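Local coordinates for protein phytoene synthase (Enterococcus hirae, PDB 5IYS) that probably joins two farnesyl diphosphate molecules into a thirty-carbon carotenoid precursor, holding them and magnesium ions in one pocket of an all-helical fold, at residues A[14-19]-A[45-50]; A[49-54]-A[87-92]; A[120-125]-A[184-189]. All blocks are in the same frame, centred on the assembly; numbering follows the deposited sequence.

Contact 1: residues A[14-19]-A[45-50]. With FPS (S-[(2E,6E)-3,7,11-trimethyldodeca-2,6,10-trienyl] trihydrogen thiodiphosphate), chain H; FPS (S-[(2E,6E)-3,7,11-trimethyldodeca-2,6,10-trienyl] trihydrogen thiodiphosphate), chain G.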
# COMPACT_ATOMS: atom_id res chain seq x y z
N LYS A 14 -13.22 -18.22 11.58
CA LYS A 14 -13.94 -16.97 11.77
C LYS A 14 -13.03 -15.75 11.81
O LYS A 14 -13.41 -14.67 11.38
CB LYS A 14 -14.79 -17.00 13.04
CG LYS A 14 -16.08 -17.85 12.89
CD LYS A 14 -16.94 -17.76 14.16
CE LYS A 14 -17.66 -19.07 14.44
NZ LYS A 14 -18.82 -19.31 13.53
N ASP A 15 -11.87 -15.89 12.44
CA ASP A 15 -10.92 -14.78 12.44
C ASP A 15 -10.43 -14.44 11.04
O ASP A 15 -10.36 -13.27 10.68
CB ASP A 15 -9.76 -15.06 13.41
CG ASP A 15 -10.25 -15.34 14.83
OD1 ASP A 15 -11.24 -14.70 15.26
OD2 ASP A 15 -9.75 -16.27 15.47
N PHE A 16 -10.08 -15.45 10.24
CA PHE A 16 -9.71 -15.19 8.84
C PHE A 16 -10.88 -14.64 8.04
O PHE A 16 -10.71 -13.73 7.25
CB PHE A 16 -9.15 -16.45 8.19
CG PHE A 16 -7.71 -16.69 8.54
CD1 PHE A 16 -6.75 -15.74 8.19
CD2 PHE A 16 -7.34 -17.75 9.37
CE1 PHE A 16 -5.41 -15.95 8.51
CE2 PHE A 16 -5.99 -17.90 9.79
CZ PHE A 16 -5.05 -16.97 9.40
N ALA A 17 -12.09 -15.09 8.35
CA ALA A 17 -13.29 -14.52 7.70
C ALA A 17 -13.46 -13.07 8.07
O ALA A 17 -13.76 -12.23 7.21
CB ALA A 17 -14.56 -15.32 8.03
N TYR A 18 -13.20 -12.74 9.33
CA TYR A 18 -13.25 -11.36 9.76
C TYR A 18 -12.33 -10.48 8.92
O TYR A 18 -12.71 -9.39 8.45
CB TYR A 18 -12.91 -11.27 11.24
CG TYR A 18 -12.77 -9.86 11.75
CD1 TYR A 18 -13.85 -9.20 12.32
CD2 TYR A 18 -11.55 -9.22 11.72
CE1 TYR A 18 -13.72 -7.92 12.82
CE2 TYR A 18 -11.40 -7.94 12.21
CZ TYR A 18 -12.48 -7.31 12.77
OH TYR A 18 -12.30 -6.02 13.25
N CYS A 19 -11.07 -10.90 8.81
CA CYS A 19 -10.12 -10.20 7.94
C CYS A 19 -10.51 -10.16 6.46
O CYS A 19 -10.36 -9.12 5.82
CB CYS A 19 -8.70 -10.79 8.12
SG CYS A 19 -8.11 -10.78 9.84
N VAL A 45 -2.54 -12.81 3.59
CA VAL A 45 -2.51 -11.41 3.16
C VAL A 45 -3.67 -10.63 3.77
O VAL A 45 -3.53 -9.45 4.10
CB VAL A 45 -2.61 -11.30 1.63
CG1 VAL A 45 -2.69 -9.82 1.21
CG2 VAL A 45 -1.33 -11.92 0.94
N TYR A 46 -4.87 -11.21 3.76
CA TYR A 46 -6.01 -10.48 4.31
C TYR A 46 -5.80 -10.11 5.77
O TYR A 46 -6.28 -9.08 6.22
CB TYR A 46 -7.29 -11.33 4.14
CG TYR A 46 -7.57 -11.82 2.73
CD1 TYR A 46 -7.13 -11.12 1.62
CD2 TYR A 46 -8.41 -12.92 2.52
CE1 TYR A 46 -7.39 -11.60 0.30
CE2 TYR A 46 -8.75 -13.34 1.23
CZ TYR A 46 -8.20 -12.71 0.14
OH TYR A 46 -8.54 -13.19 -1.11
N ALA A 47 -5.22 -11.01 6.56
CA ALA A 47 -4.91 -10.69 7.95
C ALA A 47 -3.98 -9.48 8.01
O ALA A 47 -4.10 -8.65 8.91
CB ALA A 47 -4.27 -11.92 8.67
N VAL A 48 -2.94 -9.48 7.18
CA VAL A 48 -1.98 -8.36 7.18
C VAL A 48 -2.65 -7.07 6.74
O VAL A 48 -2.47 -6.04 7.38
CB VAL A 48 -0.81 -8.62 6.18
CG1 VAL A 48 0.04 -7.35 6.02
CG2 VAL A 48 0.04 -9.75 6.73
N TYR A 49 -3.54 -7.17 5.75
CA TYR A 49 -4.35 -6.04 5.32
C TYR A 49 -5.17 -5.46 6.49
O TYR A 49 -5.19 -4.24 6.71
CB TYR A 49 -5.33 -6.45 4.22
CG TYR A 49 -6.13 -5.27 3.70
CD1 TYR A 49 -7.30 -4.87 4.35
CD2 TYR A 49 -5.59 -4.43 2.73
CE1 TYR A 49 -7.94 -3.68 3.98
CE2 TYR A 49 -6.23 -3.27 2.34
CZ TYR A 49 -7.41 -2.90 2.98
OH TYR A 49 -8.04 -1.73 2.61
N ALA A 50 -5.83 -6.35 7.22
CA ALA A 50 -6.62 -5.96 8.39
C ALA A 50 -5.81 -5.16 9.42
O ALA A 50 -6.32 -4.23 10.04
CB ALA A 50 -7.24 -7.20 9.05
C1 FPS H . -3.48 3.81 2.18
S1 FPS H . -2.66 5.31 1.73
C2 FPS H . -3.01 3.36 3.53
C3 FPS H . -1.78 2.88 3.79
C4 FPS H . -0.67 2.82 2.77
C5 FPS H . -1.49 2.42 5.21
C6 FPS H . -2.16 1.09 5.52
C7 FPS H . -1.92 0.08 4.40
C8 FPS H . -2.92 -0.65 3.89
C10 FPS H . -2.58 -1.57 2.74
C9 FPS H . -4.33 -0.49 4.38
C11 FPS H . -2.21 -2.97 3.19
C12 FPS H . -2.34 -3.78 1.91
C13 FPS H . -2.06 -5.09 1.81
C14 FPS H . -1.59 -5.92 2.97
C15 FPS H . -2.21 -5.75 0.48
PA FPS H . -4.04 6.66 2.43
O1A FPS H . -4.20 6.48 3.89
O2A FPS H . -3.50 8.14 2.13
O3A FPS H . -5.35 6.53 1.48
PB FPS H . -6.79 5.96 1.85
O1B FPS H . -7.72 7.13 1.72
O2B FPS H . -6.88 5.40 3.26
O3B FPS H . -7.08 4.85 0.86
C1 FPS G . -3.45 1.41 -0.71
S1 FPS G . -4.41 0.62 0.53
C2 FPS G . -2.09 0.77 -0.52
C3 FPS G . -0.92 1.40 -0.69
C4 FPS G . -0.88 2.84 -1.12
C5 FPS G . 0.41 0.69 -0.48
C6 FPS G . 0.29 -0.78 -0.05
C7 FPS G . 1.63 -1.45 -0.26
C8 FPS G . 1.74 -2.72 -0.68
C10 FPS G . 3.12 -3.32 -0.73
C9 FPS G . 0.54 -3.59 -1.01
C11 FPS G . 3.38 -3.86 -2.14
C12 FPS G . 4.69 -4.63 -2.19
C13 FPS G . 4.80 -5.97 -2.04
C14 FPS G . 6.16 -6.63 -2.14
C15 FPS G . 3.61 -6.85 -1.79
PA FPS G . -6.43 0.77 0.14
O1A FPS G . -7.18 -0.34 0.73
O2A FPS G . -6.81 2.09 0.99
O3A FPS G . -6.82 1.10 -1.38
PB FPS G . -6.85 2.68 -1.77
O1B FPS G . -8.25 3.23 -1.65
O2B FPS G . -6.25 2.70 -3.16
O3B FPS G . -5.99 3.55 -0.88
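The ring of F16 presents its CE1 corner to A47, whose CB lies 4.2 Å from F16 CE1 and approaches obliquely, while F9 stacks on the same ring and A91 and V94 of helix 87-98 pack beside it. Farther along the second helix, the edge of the Y49 ring, at its OH, lies in plane with an oxygen of one bound thiodiphosphate, and the prenyl tail of the other approaches that ring at a slant. Between these flat groups runs a helix-helix packing of the all-alpha squalene/phytoene synthase fold: segment 14-19 of helix 13-26 crosses segment 45-50 of helix 39-60 at 61°, the segment axes 8.6 Å apart. The contact illustrates how small side chains let helices draw close. C19 supplies the centre. Its sulfur swings beside its own backbone N (chi1 -55°) and is thereby laid against two alanines of the partner helix, with C19 SG 3.7 Å from A47 CA and 3.8 Å from A50 CB. Side chain to side chain, the joint is apolar packing, and its touching residues are all buried.

The ligands lie along another side of helix 39-60. With CG anti to the backbone N (chi1 -177°), the Y49 ring lies along the pocket; Y49 CD2 comes within 3.4 Å of C12 on the chain H ligand, and CG1 of V48 touches C14 of the same tail. The polar link is Y49 OH, which donates to O1A of the chain G ligand across a modelled 2.5 Å, so short that the exact length is doubtful. Y46 points its CB at helix 13-26, but its ring leads off to meet Y31. At the crossing the C19 side chain also meets backbone: C19 CB rests 3.5 Å from the carbonyl oxygen Y46 O.

Contact 2: residues A[49-54]-A[87-92]. With FPS (S-[(2E,6E)-3,7,11-trimethyldodeca-2,6,10-trienyl] trihydrogen thiodiphosphate), chain H; FPS (S-[(2E,6E)-3,7,11-trimethyldodeca-2,6,10-trienyl] trihydrogen thiodiphosphate), chain G.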
# COMPACT_ATOMS: atom_id res chain seq x y z
N TYR A 49 -3.54 -7.17 5.75
CA TYR A 49 -4.35 -6.04 5.32
C TYR A 49 -5.17 -5.46 6.49
O TYR A 49 -5.19 -4.24 6.71
CB TYR A 49 -5.33 -6.45 4.22
CG TYR A 49 -6.13 -5.27 3.70
CD1 TYR A 49 -7.30 -4.87 4.35
CD2 TYR A 49 -5.59 -4.43 2.73
CE1 TYR A 49 -7.94 -3.68 3.98
CE2 TYR A 49 -6.23 -3.27 2.34
CZ TYR A 49 -7.41 -2.90 2.98
OH TYR A 49 -8.04 -1.73 2.61
N ALA A 50 -5.83 -6.35 7.22
CA ALA A 50 -6.62 -5.96 8.39
C ALA A 50 -5.81 -5.16 9.42
O ALA A 50 -6.32 -4.23 10.04
CB ALA A 50 -7.24 -7.20 9.05
N PHE A 51 -4.63 -5.65 9.76
CA PHE A 51 -3.76 -4.94 10.69
C PHE A 51 -3.45 -3.54 10.14
O PHE A 51 -3.65 -2.54 10.84
CB PHE A 51 -2.48 -5.71 10.95
CG PHE A 51 -1.41 -4.88 11.63
CD1 PHE A 51 -0.58 -4.07 10.88
CD2 PHE A 51 -1.29 -4.88 13.02
CE1 PHE A 51 0.42 -3.29 11.49
CE2 PHE A 51 -0.29 -4.12 13.66
CZ PHE A 51 0.53 -3.29 12.88
N CYS A 52 -3.07 -3.47 8.87
CA CYS A 52 -2.74 -2.16 8.27
C CYS A 52 -3.94 -1.20 8.25
O CYS A 52 -3.83 0.01 8.51
CB CYS A 52 -2.23 -2.35 6.84
SG CYS A 52 -0.62 -3.20 6.77
N ARG A 53 -5.06 -1.71 7.74
CA ARG A 53 -6.29 -0.91 7.63
C ARG A 53 -6.70 -0.36 9.00
O ARG A 53 -7.09 0.81 9.11
CB ARG A 53 -7.41 -1.76 7.02
CG ARG A 53 -8.73 -1.07 6.65
CD ARG A 53 -8.64 0.39 6.19
NE ARG A 53 -8.15 0.56 4.82
CZ ARG A 53 -7.77 1.71 4.29
NH1 ARG A 53 -7.78 2.84 5.00
NH2 ARG A 53 -7.37 1.75 3.02
N ARG A 54 -6.55 -1.17 10.04
CA ARG A 54 -6.93 -0.72 11.39
C ARG A 54 -6.02 0.40 11.89
O ARG A 54 -6.52 1.45 12.33
CB ARG A 54 -6.95 -1.88 12.40
CG ARG A 54 -7.10 -1.39 13.84
CD ARG A 54 -7.04 -2.52 14.88
NE ARG A 54 -8.10 -3.50 14.68
CZ ARG A 54 -8.18 -4.65 15.35
NH1 ARG A 54 -7.32 -4.94 16.33
NH2 ARG A 54 -9.17 -5.48 15.06
N PRO A 87 -9.42 -10.89 16.96
CA PRO A 87 -9.47 -11.66 15.71
C PRO A 87 -8.27 -11.43 14.79
O PRO A 87 -7.80 -12.37 14.16
CB PRO A 87 -10.73 -11.16 15.00
CG PRO A 87 -11.29 -10.06 15.84
CD PRO A 87 -10.61 -10.05 17.17
N VAL A 88 -7.88 -10.16 14.63
CA VAL A 88 -6.79 -9.81 13.73
C VAL A 88 -5.49 -10.36 14.25
O VAL A 88 -4.74 -10.98 13.51
CB VAL A 88 -6.69 -8.28 13.53
CG1 VAL A 88 -5.45 -7.92 12.68
CG2 VAL A 88 -7.92 -7.76 12.81
N TRP A 89 -5.29 -10.28 15.56
CA TRP A 89 -4.06 -10.79 16.17
C TRP A 89 -4.02 -12.31 16.20
O TRP A 89 -2.97 -12.89 15.93
CB TRP A 89 -3.88 -10.22 17.58
CG TRP A 89 -3.46 -8.77 17.56
CD1 TRP A 89 -4.20 -7.71 17.96
CD2 TRP A 89 -2.23 -8.24 17.04
NE1 TRP A 89 -3.49 -6.54 17.79
CE2 TRP A 89 -2.29 -6.84 17.19
CE3 TRP A 89 -1.10 -8.81 16.44
CZ2 TRP A 89 -1.21 -6.01 16.84
CZ3 TRP A 89 -0.04 -7.99 16.06
CH2 TRP A 89 -0.12 -6.59 16.23
N ARG A 90 -5.18 -12.94 16.34
CA ARG A 90 -5.25 -14.42 16.31
C ARG A 90 -4.97 -14.95 14.89
O ARG A 90 -4.17 -15.89 14.70
CB ARG A 90 -6.60 -14.95 16.82
CG ARG A 90 -6.73 -14.92 18.38
CD ARG A 90 -8.01 -15.57 18.83
NE ARG A 90 -9.18 -15.08 18.10
CZ ARG A 90 -10.11 -14.29 18.61
NH1 ARG A 90 -10.03 -13.92 19.88
NH2 ARG A 90 -11.13 -13.87 17.87
N ALA A 91 -5.54 -14.29 13.89
CA ALA A 91 -5.21 -14.65 12.49
C ALA A 91 -3.73 -14.40 12.23
O ALA A 91 -3.04 -15.26 11.65
CB ALA A 91 -6.07 -13.80 11.51
N LEU A 92 -3.20 -13.26 12.67
CA LEU A 92 -1.77 -13.01 12.51
C LEU A 92 -0.88 -14.01 13.21
O LEU A 92 0.15 -14.40 12.67
CB LEU A 92 -1.35 -11.58 12.87
CG LEU A 92 -1.79 -10.47 11.91
CD1 LEU A 92 -1.43 -9.16 12.61
CD2 LEU A 92 -1.10 -10.64 10.53
C1 FPS H . -3.48 3.81 2.18
S1 FPS H . -2.66 5.31 1.73
C2 FPS H . -3.01 3.36 3.53
C3 FPS H . -1.78 2.88 3.79
C4 FPS H . -0.67 2.82 2.77
C5 FPS H . -1.49 2.42 5.21
C6 FPS H . -2.16 1.09 5.52
C7 FPS H . -1.92 0.08 4.40
C8 FPS H . -2.92 -0.65 3.89
C10 FPS H . -2.58 -1.57 2.74
C9 FPS H . -4.33 -0.49 4.38
C11 FPS H . -2.21 -2.97 3.19
C12 FPS H . -2.34 -3.78 1.91
C13 FPS H . -2.06 -5.09 1.81
C14 FPS H . -1.59 -5.92 2.97
C15 FPS H . -2.21 -5.75 0.48
PA FPS H . -4.04 6.66 2.43
O1A FPS H . -4.20 6.48 3.89
O2A FPS H . -3.50 8.14 2.13
O3A FPS H . -5.35 6.53 1.48
PB FPS H . -6.79 5.96 1.85
O1B FPS H . -7.72 7.13 1.72
O2B FPS H . -6.88 5.40 3.26
O3B FPS H . -7.08 4.85 0.86
C1 FPS G . -3.45 1.41 -0.71
S1 FPS G . -4.41 0.62 0.53
C2 FPS G . -2.09 0.77 -0.52
C3 FPS G . -0.92 1.40 -0.69
C4 FPS G . -0.88 2.84 -1.12
C5 FPS G . 0.41 0.69 -0.48
C6 FPS G . 0.29 -0.78 -0.05
C7 FPS G . 1.63 -1.45 -0.26
C8 FPS G . 1.74 -2.72 -0.68
C10 FPS G . 3.12 -3.32 -0.73
C9 FPS G . 0.54 -3.59 -1.01
C11 FPS G . 3.38 -3.86 -2.14
C12 FPS G . 4.69 -4.63 -2.19
C13 FPS G . 4.80 -5.97 -2.04
C14 FPS G . 6.16 -6.63 -2.14
C15 FPS G . 3.61 -6.85 -1.79
PA FPS G . -6.43 0.77 0.14
O1A FPS G . -7.18 -0.34 0.73
O2A FPS G . -6.81 2.09 0.99
O3A FPS G . -6.82 1.10 -1.38
PB FPS G . -6.85 2.68 -1.77
O1B FPS G . -8.25 3.23 -1.65
O2B FPS G . -6.25 2.70 -3.16
O3B FPS G . -5.99 3.55 -0.88
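V88 sets its two methyls against three residues of helix 39-60, and that fit is the tight part of this contact. V88 CG1 sits 3.8 Å from F51 N, and V88 CG2 lies 3.9 Å from A50 CB. Segments 49-54 and 87-92 run roughly antiparallel, at 144°, their axes 9.8 Å apart. F51 extends the dense region: F51 CE2 comes to 3.6 Å from W89 CH2, the two rings meeting obliquely with planes at 74°, and F51 CB rests 4.0 Å from L92 CD1. F106 of helix 104-116 packs edge-to-face on F51, so this aromatic joins three helices of the synthase fold.

The side nearer solvent belongs to R54, which is partly exposed, as is P87 at the start of the other helix; yet the packing of R54 on V88 is close. The R54 chain runs extended from the backbone and bends only near its end (chi3 -61°), and this lays one guanidinium face over V88 CB, with R54 NH2 3.4 Å from V88 CG2. Its polar partner is D86, just before the second helix, which takes NH1 in a salt bridge. The nearby indole nitrogen of W89 is served instead by Q74.

A helix packed on this side can show a different chemistry on its ligand side. There CB of C52 packs on the prenyl chain of the chain H ligand. R53 bends twice along its chain, and R53 NE, with the acceptor in the guanidinium plane, donates to Y49 OH over 3.2 Å, consistent with the hydroxyl's own hydrogen pointing to the ligand phosphate. R53 NH1 bonds O2B of the chain H ligand at 3.2 Å and also pairs with D57. Bonded to both the phenol and the chain H ligand, R53 probably helps link the two diphosphate sites.

Contact 3: residues A[120-125]-A[184-189]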
# COMPACT_ATOMS: atom_id res chain seq x y z
N LYS A 120 3.25 16.89 8.81
CA LYS A 120 4.10 17.92 8.21
C LYS A 120 4.36 17.58 6.75
O LYS A 120 4.66 16.44 6.43
CB LYS A 120 5.46 17.99 8.92
CG LYS A 120 5.41 18.04 10.44
CD LYS A 120 5.06 19.42 10.93
CE LYS A 120 4.98 19.44 12.44
NZ LYS A 120 4.51 20.78 12.91
N GLN A 121 4.24 18.57 5.88
CA GLN A 121 4.65 18.44 4.48
C GLN A 121 6.13 18.09 4.36
O GLN A 121 6.97 18.78 4.92
CB GLN A 121 4.41 19.76 3.74
CG GLN A 121 4.70 19.66 2.25
CD GLN A 121 4.57 20.98 1.53
OE1 GLN A 121 4.27 22.00 2.15
NE2 GLN A 121 4.84 20.97 0.23
N PRO A 122 6.46 17.06 3.56
CA PRO A 122 7.86 16.75 3.32
C PRO A 122 8.59 17.95 2.74
O PRO A 122 8.08 18.54 1.79
CB PRO A 122 7.79 15.66 2.26
CG PRO A 122 6.51 15.87 1.59
CD PRO A 122 5.57 16.24 2.71
N GLU A 123 9.81 18.22 3.19
CA GLU A 123 10.59 19.29 2.58
C GLU A 123 11.28 18.82 1.31
O GLU A 123 11.29 19.53 0.29
CB GLU A 123 11.57 19.90 3.60
CG GLU A 123 11.06 19.83 5.04
CD GLU A 123 11.20 21.13 5.83
OE1 GLU A 123 11.81 21.09 6.92
OE2 GLU A 123 10.67 22.17 5.39
N THR A 124 11.75 17.58 1.31
CA THR A 124 12.49 17.07 0.16
C THR A 124 11.88 15.75 -0.36
O THR A 124 11.10 15.12 0.35
CB THR A 124 13.95 16.82 0.54
OG1 THR A 124 13.99 15.85 1.58
CG2 THR A 124 14.60 18.11 1.08
N ARG A 125 12.32 15.28 -1.53
CA ARG A 125 11.94 13.96 -2.02
C ARG A 125 12.56 12.86 -1.18
O ARG A 125 11.98 11.79 -1.04
CB ARG A 125 12.38 13.78 -3.48
CG ARG A 125 11.51 14.56 -4.45
CD ARG A 125 11.29 13.81 -5.75
NE ARG A 125 10.55 14.61 -6.73
CZ ARG A 125 10.46 14.34 -8.02
NH1 ARG A 125 11.07 13.27 -8.53
NH2 ARG A 125 9.79 15.16 -8.82
N TYR A 184 1.31 16.23 0.52
CA TYR A 184 2.42 15.29 0.37
C TYR A 184 3.46 15.69 -0.67
O TYR A 184 4.60 15.23 -0.65
CB TYR A 184 1.86 13.88 0.07
CG TYR A 184 1.10 13.30 1.25
CD1 TYR A 184 1.78 12.64 2.28
CD2 TYR A 184 -0.28 13.45 1.36
CE1 TYR A 184 1.10 12.12 3.35
CE2 TYR A 184 -0.97 12.92 2.43
CZ TYR A 184 -0.27 12.24 3.41
OH TYR A 184 -0.96 11.70 4.48
N LEU A 185 3.06 16.46 -1.67
CA LEU A 185 4.02 16.97 -2.63
C LEU A 185 5.11 17.77 -1.89
O LEU A 185 4.82 18.37 -0.85
CB LEU A 185 3.32 17.89 -3.65
CG LEU A 185 2.13 17.27 -4.39
CD1 LEU A 185 1.48 18.33 -5.28
CD2 LEU A 185 2.56 16.05 -5.20
N THR A 186 6.35 17.67 -2.34
CA THR A 186 7.45 18.22 -1.57
C THR A 186 7.57 19.73 -1.75
O THR A 186 7.19 20.29 -2.78
CB THR A 186 8.79 17.51 -1.84
OG1 THR A 186 9.30 17.88 -3.12
CG2 THR A 186 8.62 15.99 -1.76
N LYS A 187 7.99 20.39 -0.68
CA LYS A 187 8.33 21.80 -0.80
C LYS A 187 9.32 22.09 -1.93
O LYS A 187 9.12 23.00 -2.74
CB LYS A 187 8.84 22.33 0.53
CG LYS A 187 7.73 22.46 1.54
CD LYS A 187 8.22 23.20 2.78
CE LYS A 187 7.18 23.16 3.90
NZ LYS A 187 7.86 23.32 5.22
N GLU A 188 10.31 21.22 -2.07
CA GLU A 188 11.30 21.39 -3.11
C GLU A 188 10.74 21.25 -4.52
O GLU A 188 11.03 22.08 -5.39
CB GLU A 188 12.49 20.48 -2.83
CG GLU A 188 13.05 19.71 -4.00
CD GLU A 188 14.14 18.76 -3.54
OE1 GLU A 188 13.88 17.54 -3.46
OE2 GLU A 188 15.21 19.27 -3.14
N ASP A 189 9.84 20.29 -4.72
CA ASP A 189 9.14 20.15 -5.99
C ASP A 189 8.24 21.34 -6.32
O ASP A 189 8.24 21.83 -7.44
CB ASP A 189 8.38 18.83 -6.05
CG ASP A 189 9.29 17.66 -6.36
OD1 ASP A 189 10.16 17.84 -7.25
OD2 ASP A 189 9.14 16.57 -5.75
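K187 runs along Q121 and E123 as the first residue of a helix whose N-cap is T186, and the contact is a worked example of how a helix start is satisfied from outside as well as within. From the backbone outward, K187 CB lies 3.7 Å from E123 O, and K187 CG packs 3.5 Å from Q121 CD. CD then passes beside the E123 carboxylate, K187 CE comes 3.6 Å from Q121 OE1, and K187 NZ closes a salt bridge of 3.0 Å to E123 OE2, reaching that oxygen from 42° out of the carboxylate plane. The two charged chains lie alongside, pointing the same way.

Close by, the first-turn amides find acceptors. K187 N bonds P122 O at 3.1 Å, in the carbonyl plane, and E188 N bonds E123 O. D189 N is taken by the cap itself, T186 OG1, at 2.9 Å. Q121, extended from its backbone, sends Q121 NE2 to L185 O over 2.8 Å.

T124 caps the neighbouring helix 125-143 and pairs its hydroxyl with D127, so two helix starts meet here. R125 joins them: its side chain crosses D189 at about a right angle, its NH2 makes a weak bond to D189 OD1 and another bond to S215, and R125 NE meets the syn lone pair of D189 OD2 at 2.6 Å.

From the N terminus, helix 13-26 is the first element engaged, and contact 1 closes a mainly helical loop back onto helix 39-60. Contact 2 begins on the very stretch where contact 1 ends, sharing Y49 and A50, and carries the chain on to helix 87-98. The two are therefore chained rather than nested, and they also touch directly through the D15–R90 salt bridge. Contact 3 follows in series, closing a longer loop from 120-125 to 184-189 on the opposite side of the chain's centre, about 31 Å from contact 2 between centres. The first two pack helices 13-26 and 87-98 on helix 39-60, which carries the magnesium ligands D56 and D60; the third joins two helix starts.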